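PDB 3LE2: serpin-ZX from Arabidopsis thaliana, which inhibits cysteine proteases, metacaspase-9 among them, through cleavage of its reactive centre loop and covalent binding to the protease, and so limits programmed cell death. Local coordinates for residues F65-T68 with D69-N72; L106-K109 with P110-Q114; Q126-F129 with Q130-A133. All blocks are in the same frame, centred on the assembly; numbering follows the deposited sequence.

Contact 1: residues F65-T68 with D69-N72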
ATOM      1  N   PHE A  65      -6.671  16.017  -7.476  1.00 40.30           N
ATOM      2  CA  PHE A  65      -7.200  17.090  -6.647  1.00 38.77           C
ATOM      3  C   PHE A  65      -6.790  18.378  -7.314  1.00 44.55           C
ATOM      4  O   PHE A  65      -5.762  18.424  -7.988  1.00 50.48           O
ATOM      5  CB  PHE A  65      -6.624  17.032  -5.225  1.00 41.82           C
ATOM      6  CG  PHE A  65      -7.226  15.954  -4.362  1.00 46.39           C
ATOM      7  CD1 PHE A  65      -8.324  16.222  -3.550  1.00 49.32           C
ATOM      8  CD2 PHE A  65      -6.697  14.677  -4.356  1.00 36.31           C
ATOM      9  CE1 PHE A  65      -8.883  15.230  -2.743  1.00 43.17           C
ATOM     10  CE2 PHE A  65      -7.251  13.686  -3.550  1.00 40.09           C
ATOM     11  CZ  PHE A  65      -8.344  13.963  -2.747  1.00 39.04           C
ATOM     12  N   SER A  66      -7.586  19.423  -7.121  1.00 59.48           N
ATOM     13  CA  SER A  66      -7.400  20.675  -7.852  1.00 64.06           C
ATOM     14  C   SER A  66      -6.354  21.620  -7.263  1.00 55.22           C
ATOM     15  O   SER A  66      -5.724  22.375  -8.002  1.00 60.43           O
ATOM     16  CB  SER A  66      -8.735  21.406  -8.015  1.00 59.22           C
ATOM     17  OG  SER A  66      -9.512  20.806  -9.037  1.00 75.55           O
ATOM     18  N   SER A  67      -6.168  21.588  -5.945  1.00 57.60           N
ATOM     19  CA  SER A  67      -5.207  22.490  -5.304  1.00 53.67           C
ATOM     20  C   SER A  67      -4.377  21.820  -4.216  1.00 54.27           C
ATOM     21  O   SER A  67      -4.743  20.763  -3.687  1.00 50.16           O
ATOM     22  CB  SER A  67      -5.914  23.714  -4.711  1.00 54.40           C
ATOM     23  OG  SER A  67      -6.624  23.379  -3.527  1.00 48.13           O
ATOM     24  N   THR A  68      -3.257  22.457  -3.882  1.00 53.23           N
ATOM     25  CA  THR A  68      -2.420  22.010  -2.779  1.00 51.42           C
ATOM     26  C   THR A  68      -3.195  22.028  -1.466  1.00 51.47           C
ATOM     27  O   THR A  68      -2.947  21.212  -0.578  1.00 50.38           O
ATOM     28  CB  THR A  68      -1.168  22.887  -2.635  1.00 53.73           C
ATOM     29  OG1 THR A  68      -1.523  24.256  -2.859  1.00 64.46           O
ATOM     30  CG2 THR A  68      -0.117  22.479  -3.647  1.00 41.86           C
ATOM     31  N   ASP A  69      -4.128  22.967  -1.341  1.00 54.11           N
ATOM     32  CA  ASP A  69      -4.978  23.022  -0.159  1.00 53.66           C
ATOM     33  C   ASP A  69      -5.850  21.777  -0.043  1.00 50.59           C
ATOM     34  O   ASP A  69      -6.003  21.214   1.040  1.00 53.70           O
ATOM     35  CB  ASP A  69      -5.843  24.280  -0.173  1.00 58.92           C
ATOM     36  CG  ASP A  69      -5.084  25.511   0.290  1.00 73.26           C
ATOM     37  OD1 ASP A  69      -3.869  25.397   0.576  1.00 64.99           O
ATOM     38  OD2 ASP A  69      -5.705  26.593   0.373  1.00 73.47           O
ATOM     39  N   GLN A  70      -6.424  21.352  -1.163  1.00 43.92           N
ATOM     40  CA  GLN A  70      -7.221  20.140  -1.186  1.00 51.55           C
ATOM     41  C   GLN A  70      -6.355  18.951  -0.787  1.00 49.92           C
ATOM     42  O   GLN A  70      -6.753  18.145   0.054  1.00 42.49           O
ATOM     43  CB  GLN A  70      -7.836  19.905  -2.570  1.00 54.50           C
ATOM     44  CG  GLN A  70      -9.073  20.745  -2.893  1.00 59.04           C
ATOM     45  CD  GLN A  70      -9.826  20.203  -4.108  1.00 76.67           C
ATOM     46  OE1 GLN A  70      -9.736  20.758  -5.208  1.00 73.41           O
ATOM     47  NE2 GLN A  70     -10.560  19.099  -3.915  1.00 66.01           N
ATOM     48  N   LEU A  71      -5.167  18.837  -1.376  1.00 38.02           N
ATOM     49  CA  LEU A  71      -4.287  17.742  -0.995  1.00 38.81           C
ATOM     50  C   LEU A  71      -4.023  17.768   0.492  1.00 38.83           C
ATOM     51  O   LEU A  71      -4.233  16.762   1.176  1.00 39.84           O
ATOM     52  CB  LEU A  71      -2.969  17.798  -1.743  1.00 33.75           C
ATOM     53  CG  LEU A  71      -3.031  17.358  -3.194  1.00 40.21           C
ATOM     54  CD1 LEU A  71      -1.673  17.607  -3.874  1.00 43.00           C
ATOM     55  CD2 LEU A  71      -3.457  15.897  -3.277  1.00 34.50           C
ATOM     56  N   ASN A  72      -3.567  18.922   0.986  1.00 41.62           N
ATOM     57  CA  ASN A  72      -3.180  19.076   2.391  1.00 40.74           C
ATOM     58  C   ASN A  72      -4.254  18.559   3.346  1.00 42.58           C
ATOM     59  O   ASN A  72      -3.960  17.812   4.280  1.00 40.96           O
ATOM     60  CB  ASN A  72      -2.838  20.540   2.711  1.00 35.86           C
ATOM     61  CG  ASN A  72      -1.549  21.010   2.041  1.00 47.80           C
ATOM     62  OD1 ASN A  72      -0.722  20.201   1.599  1.00 40.46           O
ATOM     63  ND2 ASN A  72      -1.367  22.327   1.971  1.00 46.21           N
TER

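Contact 2: residues L106-K109 with P110-Q114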
ATOM      1  N   LEU A 106      21.568  23.172   1.763  1.00 48.38           N
ATOM      2  CA  LEU A 106      20.266  23.781   1.584  1.00 41.35           C
ATOM      3  C   LEU A 106      19.547  23.834   2.919  1.00 52.44           C
ATOM      4  O   LEU A 106      20.049  23.345   3.934  1.00 52.83           O
ATOM      5  CB  LEU A 106      19.439  22.988   0.574  1.00 47.44           C
ATOM      6  CG  LEU A 106      20.107  22.794  -0.790  1.00 48.98           C
ATOM      7  CD1 LEU A 106      19.515  21.623  -1.550  1.00 39.44           C
ATOM      8  CD2 LEU A 106      20.010  24.063  -1.596  1.00 62.12           C
ATOM      9  N   SER A 107      18.372  24.451   2.905  1.00 51.53           N
ATOM     10  CA  SER A 107      17.533  24.561   4.084  1.00 56.35           C
ATOM     11  C   SER A 107      16.097  24.793   3.630  1.00 52.22           C
ATOM     12  O   SER A 107      15.859  25.496   2.650  1.00 58.57           O
ATOM     13  CB  SER A 107      18.025  25.694   4.990  1.00 52.58           C
ATOM     14  OG  SER A 107      18.562  26.757   4.226  1.00 59.56           O
ATOM     15  N   PHE A 108      15.148  24.178   4.326  1.00 52.42           N
ATOM     16  CA  PHE A 108      13.743  24.312   3.982  1.00 55.78           C
ATOM     17  C   PHE A 108      13.267  25.666   4.447  1.00 54.00           C
ATOM     18  O   PHE A 108      13.784  26.194   5.426  1.00 59.21           O
ATOM     19  CB  PHE A 108      12.907  23.223   4.666  1.00 56.77           C
ATOM     20  CG  PHE A 108      13.296  21.825   4.283  1.00 55.55           C
ATOM     21  CD1 PHE A 108      13.008  21.328   3.022  1.00 58.01           C
ATOM     22  CD2 PHE A 108      13.947  21.000   5.187  1.00 60.16           C
ATOM     23  CE1 PHE A 108      13.372  20.026   2.662  1.00 58.62           C
ATOM     24  CE2 PHE A 108      14.316  19.700   4.838  1.00 56.99           C
ATOM     25  CZ  PHE A 108      14.027  19.210   3.574  1.00 51.44           C
ATOM     26  N   LYS A 109      12.295  26.233   3.740  1.00 57.14           N
ATOM     27  CA  LYS A 109      11.604  27.413   4.232  1.00 55.17           C
ATOM     28  C   LYS A 109      10.953  27.012   5.531  1.00 58.21           C
ATOM     29  O   LYS A 109      10.250  26.008   5.579  1.00 56.01           O
ATOM     30  CB  LYS A 109      10.516  27.869   3.260  1.00 55.43           C
ATOM     31  CG  LYS A 109      11.026  28.622   2.055  1.00 69.45           C
ATOM     32  CD  LYS A 109       9.888  29.254   1.260  1.00 74.32           C
ATOM     33  CE  LYS A 109      10.423  29.992   0.031  1.00 83.27           C
ATOM     34  NZ  LYS A 109       9.364  30.765  -0.680  1.00 84.98           N
ATOM     35  N   PRO A 110      11.180  27.795   6.593  1.00 64.28           N
ATOM     36  CA  PRO A 110      10.567  27.514   7.894  1.00 58.67           C
ATOM     37  C   PRO A 110       9.097  27.157   7.744  1.00 58.84           C
ATOM     38  O   PRO A 110       8.613  26.240   8.410  1.00 58.85           O
ATOM     39  CB  PRO A 110      10.712  28.839   8.633  1.00 51.82           C
ATOM     40  CG  PRO A 110      11.965  29.419   8.073  1.00 67.13           C
ATOM     41  CD  PRO A 110      11.997  29.019   6.617  1.00 61.61           C
ATOM     42  N   SER A 111       8.405  27.881   6.867  1.00 59.30           N
ATOM     43  CA  SER A 111       6.982  27.674   6.630  1.00 56.15           C
ATOM     44  C   SER A 111       6.689  26.265   6.113  1.00 58.39           C
ATOM     45  O   SER A 111       5.777  25.594   6.598  1.00 55.95           O
ATOM     46  CB  SER A 111       6.456  28.721   5.646  1.00 55.24           C
ATOM     47  OG  SER A 111       7.347  28.894   4.558  1.00 64.02           O
ATOM     48  N   PHE A 112       7.465  25.832   5.123  1.00 57.30           N
ATOM     49  CA  PHE A 112       7.390  24.469   4.608  1.00 49.57           C
ATOM     50  C   PHE A 112       7.568  23.443   5.737  1.00 52.46           C
ATOM     51  O   PHE A 112       6.858  22.436   5.788  1.00 50.61           O
ATOM     52  CB  PHE A 112       8.437  24.272   3.504  1.00 52.79           C
ATOM     53  CG  PHE A 112       8.409  22.912   2.868  1.00 50.57           C
ATOM     54  CD1 PHE A 112       7.472  22.605   1.899  1.00 49.56           C
ATOM     55  CD2 PHE A 112       9.325  21.941   3.239  1.00 47.21           C
ATOM     56  CE1 PHE A 112       7.439  21.354   1.312  1.00 43.64           C
ATOM     57  CE2 PHE A 112       9.300  20.690   2.657  1.00 51.08           C
ATOM     58  CZ  PHE A 112       8.353  20.395   1.691  1.00 56.49           C
ATOM     59  N   LYS A 113       8.497  23.719   6.651  1.00 50.73           N
ATOM     60  CA  LYS A 113       8.785  22.826   7.778  1.00 53.25           C
ATOM     61  C   LYS A 113       7.597  22.656   8.715  1.00 60.29           C
ATOM     62  O   LYS A 113       7.438  21.605   9.348  1.00 49.42           O
ATOM     63  CB  LYS A 113       9.969  23.349   8.598  1.00 53.71           C
ATOM     64  CG  LYS A 113      11.326  23.220   7.934  1.00 58.01           C
ATOM     65  CD  LYS A 113      12.443  23.598   8.905  1.00 58.91           C
ATOM     66  CE  LYS A 113      13.785  23.686   8.187  1.00 73.22           C
ATOM     67  NZ  LYS A 113      14.860  24.296   9.027  1.00 86.26           N
ATOM     68  N   GLN A 114       6.783  23.703   8.822  1.00 57.25           N
ATOM     69  CA  GLN A 114       5.624  23.686   9.703  1.00 62.62           C
ATOM     70  C   GLN A 114       4.481  22.921   9.043  1.00 59.25           C
ATOM     71  O   GLN A 114       3.819  22.093   9.670  1.00 57.59           O
ATOM     72  CB  GLN A 114       5.188  25.116  10.034  1.00 68.09           C
ATOM     73  CG  GLN A 114       4.163  25.200  11.155  1.00 69.08           C
ATOM     74  CD  GLN A 114       4.700  24.670  12.476  1.00 82.06           C
ATOM     75  OE1 GLN A 114       5.675  25.196  13.023  1.00 83.73           O
ATOM     76  NE2 GLN A 114       4.064  23.625  12.997  1.00 80.10           N
TER
HETATM   77  O   HOH W   1      16.453  22.853   6.803  1.00 49.13           O

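Contact 3: residues Q126-F129 with Q130-A133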
ATOM      1  N   GLN A 126      18.145  18.372   7.657  1.00 39.57           N
ATOM      2  CA  GLN A 126      19.288  18.474   6.766  1.00 44.40           C
ATOM      3  C   GLN A 126      20.250  17.335   7.051  1.00 39.45           C
ATOM      4  O   GLN A 126      20.274  16.786   8.148  1.00 36.70           O
ATOM      5  CB  GLN A 126      20.015  19.791   6.970  1.00 45.44           C
ATOM      6  CG  GLN A 126      19.221  21.002   6.581  1.00 56.09           C
ATOM      7  CD  GLN A 126      19.859  22.256   7.101  1.00 57.13           C
ATOM      8  OE1 GLN A 126      20.796  22.783   6.499  1.00 62.19           O
ATOM      9  NE2 GLN A 126      19.377  22.734   8.247  1.00 56.60           N
ATOM     10  N   ALA A 127      21.049  16.987   6.057  1.00 39.31           N
ATOM     11  CA  ALA A 127      22.011  15.916   6.213  1.00 39.88           C
ATOM     12  C   ALA A 127      23.243  16.245   5.394  1.00 40.79           C
ATOM     13  O   ALA A 127      23.186  17.048   4.463  1.00 42.97           O
ATOM     14  CB  ALA A 127      21.407  14.601   5.766  1.00 32.94           C
ATOM     15  N   ASP A 128      24.357  15.626   5.753  1.00 39.66           N
ATOM     16  CA  ASP A 128      25.609  15.853   5.065  1.00 37.87           C
ATOM     17  C   ASP A 128      25.796  14.796   3.987  1.00 45.00           C
ATOM     18  O   ASP A 128      26.720  13.990   4.069  1.00 43.97           O
ATOM     19  CB  ASP A 128      26.758  15.770   6.070  1.00 41.64           C
ATOM     20  CG  ASP A 128      28.069  16.304   5.515  1.00 46.91           C
ATOM     21  OD1 ASP A 128      28.119  16.644   4.309  1.00 47.70           O
ATOM     22  OD2 ASP A 128      29.048  16.387   6.299  1.00 53.33           O
ATOM     23  N   PHE A 129      24.919  14.779   2.987  1.00 39.00           N
ATOM     24  CA  PHE A 129      25.074  13.819   1.893  1.00 39.16           C
ATOM     25  C   PHE A 129      26.432  14.000   1.216  1.00 37.26           C
ATOM     26  O   PHE A 129      27.077  13.034   0.807  1.00 41.38           O
ATOM     27  CB  PHE A 129      23.952  13.963   0.848  1.00 40.73           C
ATOM     28  CG  PHE A 129      22.581  13.548   1.340  1.00 36.66           C
ATOM     29  CD1 PHE A 129      21.580  14.492   1.525  1.00 37.75           C
ATOM     30  CD2 PHE A 129      22.290  12.212   1.590  1.00 30.42           C
ATOM     31  CE1 PHE A 129      20.306  14.108   1.969  1.00 39.08           C
ATOM     32  CE2 PHE A 129      21.040  11.819   2.029  1.00 33.01           C
ATOM     33  CZ  PHE A 129      20.039  12.764   2.219  1.00 34.94           C
ATOM     34  N   GLN A 130      26.860  15.248   1.100  1.00 41.27           N
ATOM     35  CA  GLN A 130      28.077  15.582   0.361  1.00 44.42           C
ATOM     36  C   GLN A 130      29.319  14.810   0.835  1.00 43.07           C
ATOM     37  O   GLN A 130      30.090  14.305   0.018  1.00 42.01           O
ATOM     38  CB  GLN A 130      28.321  17.092   0.427  1.00 43.16           C
ATOM     39  CG  GLN A 130      29.208  17.624  -0.669  1.00 52.78           C
ATOM     40  CD  GLN A 130      28.662  18.896  -1.277  1.00 56.41           C
ATOM     41  OE1 GLN A 130      27.563  19.348  -0.935  1.00 53.18           O
ATOM     42  NE2 GLN A 130      29.426  19.486  -2.191  1.00 61.35           N
ATOM     43  N   SER A 131      29.497  14.710   2.150  1.00 36.86           N
ATOM     44  CA  SER A 131      30.671  14.048   2.714  1.00 46.33           C
ATOM     45  C   SER A 131      30.364  12.813   3.569  1.00 46.99           C
ATOM     46  O   SER A 131      31.257  12.012   3.831  1.00 40.77           O
ATOM     47  CB  SER A 131      31.498  15.046   3.538  1.00 48.89           C
ATOM     48  OG  SER A 131      32.029  16.078   2.717  1.00 49.31           O
ATOM     49  N   LYS A 132      29.118  12.652   4.005  1.00 42.59           N
ATOM     50  CA  LYS A 132      28.790  11.586   4.959  1.00 39.71           C
ATOM     51  C   LYS A 132      27.570  10.761   4.582  1.00 40.18           C
ATOM     52  O   LYS A 132      26.795  10.356   5.458  1.00 33.32           O
ATOM     53  CB  LYS A 132      28.553  12.169   6.347  1.00 35.15           C
ATOM     54  CG  LYS A 132      29.733  12.908   6.941  1.00 48.06           C
ATOM     55  CD  LYS A 132      29.430  13.262   8.392  1.00 56.59           C
ATOM     56  CE  LYS A 132      30.265  14.434   8.880  1.00 74.23           C
ATOM     57  NZ  LYS A 132      29.633  15.077  10.068  1.00 87.12           N
ATOM     58  N   ALA A 133      27.409  10.500   3.287  1.00 39.76           N
ATOM     59  CA  ALA A 133      26.248   9.775   2.789  1.00 34.44           C
ATOM     60  C   ALA A 133      26.041   8.444   3.522  1.00 34.68           C
ATOM     61  O   ALA A 133      24.908   8.084   3.865  1.00 30.30           O
ATOM     62  CB  ALA A 133      26.374   9.546   1.293  1.00 40.49           C
TER
HETATM   63  O   HOH W   2      29.212  11.140   0.941  1.00 39.05           O

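Contact 1: residues F65-T68 with D69-N72
Ser67 and Gln70 carry the polar part of this helix start. Ser67 is the N-cap of helix 68-83. Its OG accepts from Gln70 N at 3.1 Å, with an N-H...O angle of 160°. A chi1 of 74° sets OG between the backbone N and the carbonyl carbon, and from there it faces the first turn. Gln70 reaches back along the loop. Its OE1 takes the N-H of Ser66 at 3.2 Å. That bond is bent, and the donor stands above the amide plane. Asn72 OD1 is hydrogen-bonded to Tyr120 OH.

Two backbone bonds start the helix. Leu71 N gives to Ser67 O at 3.0 Å and Asn72 N to Thr68 O at 2.8 Å.

Packing round Phe65 makes up the rest. Leu71 CD2 comes obliquely to Phe65 CD2 at 3.6 Å. Gln70 NE2 sits at the ring edge, 3.7 Å from Phe65 CD1, with the amide and ring planes 80° apart. Leu71 also packs on Leu60 and Leu63 of helix 54-63, while Phe65 meets Phe74.

Two side-chain bonds thus link loop and helix. The serine satisfies a first-turn N-H, and the glutamine accepts from the N-H of Ser66, the residue before the N-cap.

Contact 2: residues L106-K109 with P110-Q114
Phe108 and Phe112 lean side by side, one from the loop and one from the first turn of helix 110-119. Their planes are 26° apart, close to parallel. The rings are slid past each other, with centroids 5.7 Å apart, and barely overlap. The contact is therefore made near the rims. Phe108 CD1 approaches Phe112 CD2 at 3.7 Å. With CG opposite its backbone N (chi1 -178°), Phe112 points its ring back to Phe108. Both rings are buried, and both touch Met312.

Lys113 comes to Phe108 at about a right angle. Its CG lies 3.6 Å from Phe108 CB, and its CE sits at the edge of the ring, near the ring plane. The extended chain carries NZ on to a water. This water accepts from Phe108 N at 3.1 Å and, more weakly, from Lys113 NZ. Lys113 also touches Ser124 of strand 123-127.

Lys109 is the N-cap residue. Its carbonyl O takes the N-H of Lys113 at 3.1 Å, the donor standing nearly in line with C=O. The Lys109 side chain leads away from the helix, and its NZ forms a long, weak ion pair with Glu311. Lys109 CB lies 3.6 Å from Ser111 OG.

Pro110 follows the N-cap directly. Proline suits this first-turn position, since its missing N-H is not needed there. This is a helix N-terminus in the serpin fold, where the loop after strand 93-103 turns into helix 110-119.

Contact 3: residues Q126-F129 with Q130-A133
A chi1 of -167° puts the carboxylate of Asp128 opposite its own backbone N and swings it under the first turn of the helix. Lys132 has an extended chain beyond CG, which runs obliquely past that carboxylate. Asp128 is the N-cap of helix 129-147, at the switch from strand 123-127 to helix.

The capping bond goes from Ser131 N to Asp128 OD1, at 3.2 Å with an N-H...O angle of 152°. The donor comes from above the carboxylate plane, 58° out of it. The backbone of Asp128 adds a second grip. Its O accepts from Lys132 N at 2.7 Å and only weakly from Ser131 N.

The other carboxylate oxygen lies against the Lys132 chain. Asp128 OD2 is 3.5 Å from Lys132 CE. Lys132 NZ stays 4.0 Å from Asp128 OD2, beyond a salt bridge, so the attraction is probably modest. Lys104 NZ forms a long, weak ion pair with Asp128 OD2.

Phe129 turns the other way, into the fold. Ala127 CB lies over one face of its ring, offset toward the rim. Trp101 and Val136 also touch this side chain.

One water continues the turn where no direct backbone bond is made. It donates to Phe129 O at 2.9 Å and accepts from Ala133 N at 3.0 Å.

Overall arrangement
The three contacts follow in series along the chain, and none nests in or crosses another. Contact 1 turns the loop after helix 54-63 into helix 68-83. The chain then runs through strand 93-103 to contact 2, which opens helix 110-119. That helix leads into strand 123-127, which pairs in parallel with strand 93-103. Contact 3 ends that strand and starts helix 129-147. All three are thus helix beginnings. Contacts 1 and 2 have centres about 19 Å apart and do not touch. Contacts 2 and 3 lie next to each other, with centres about 18 Å apart. They join helices 110-119 and 129-147 to the strand pair; contact 1 joins two helices.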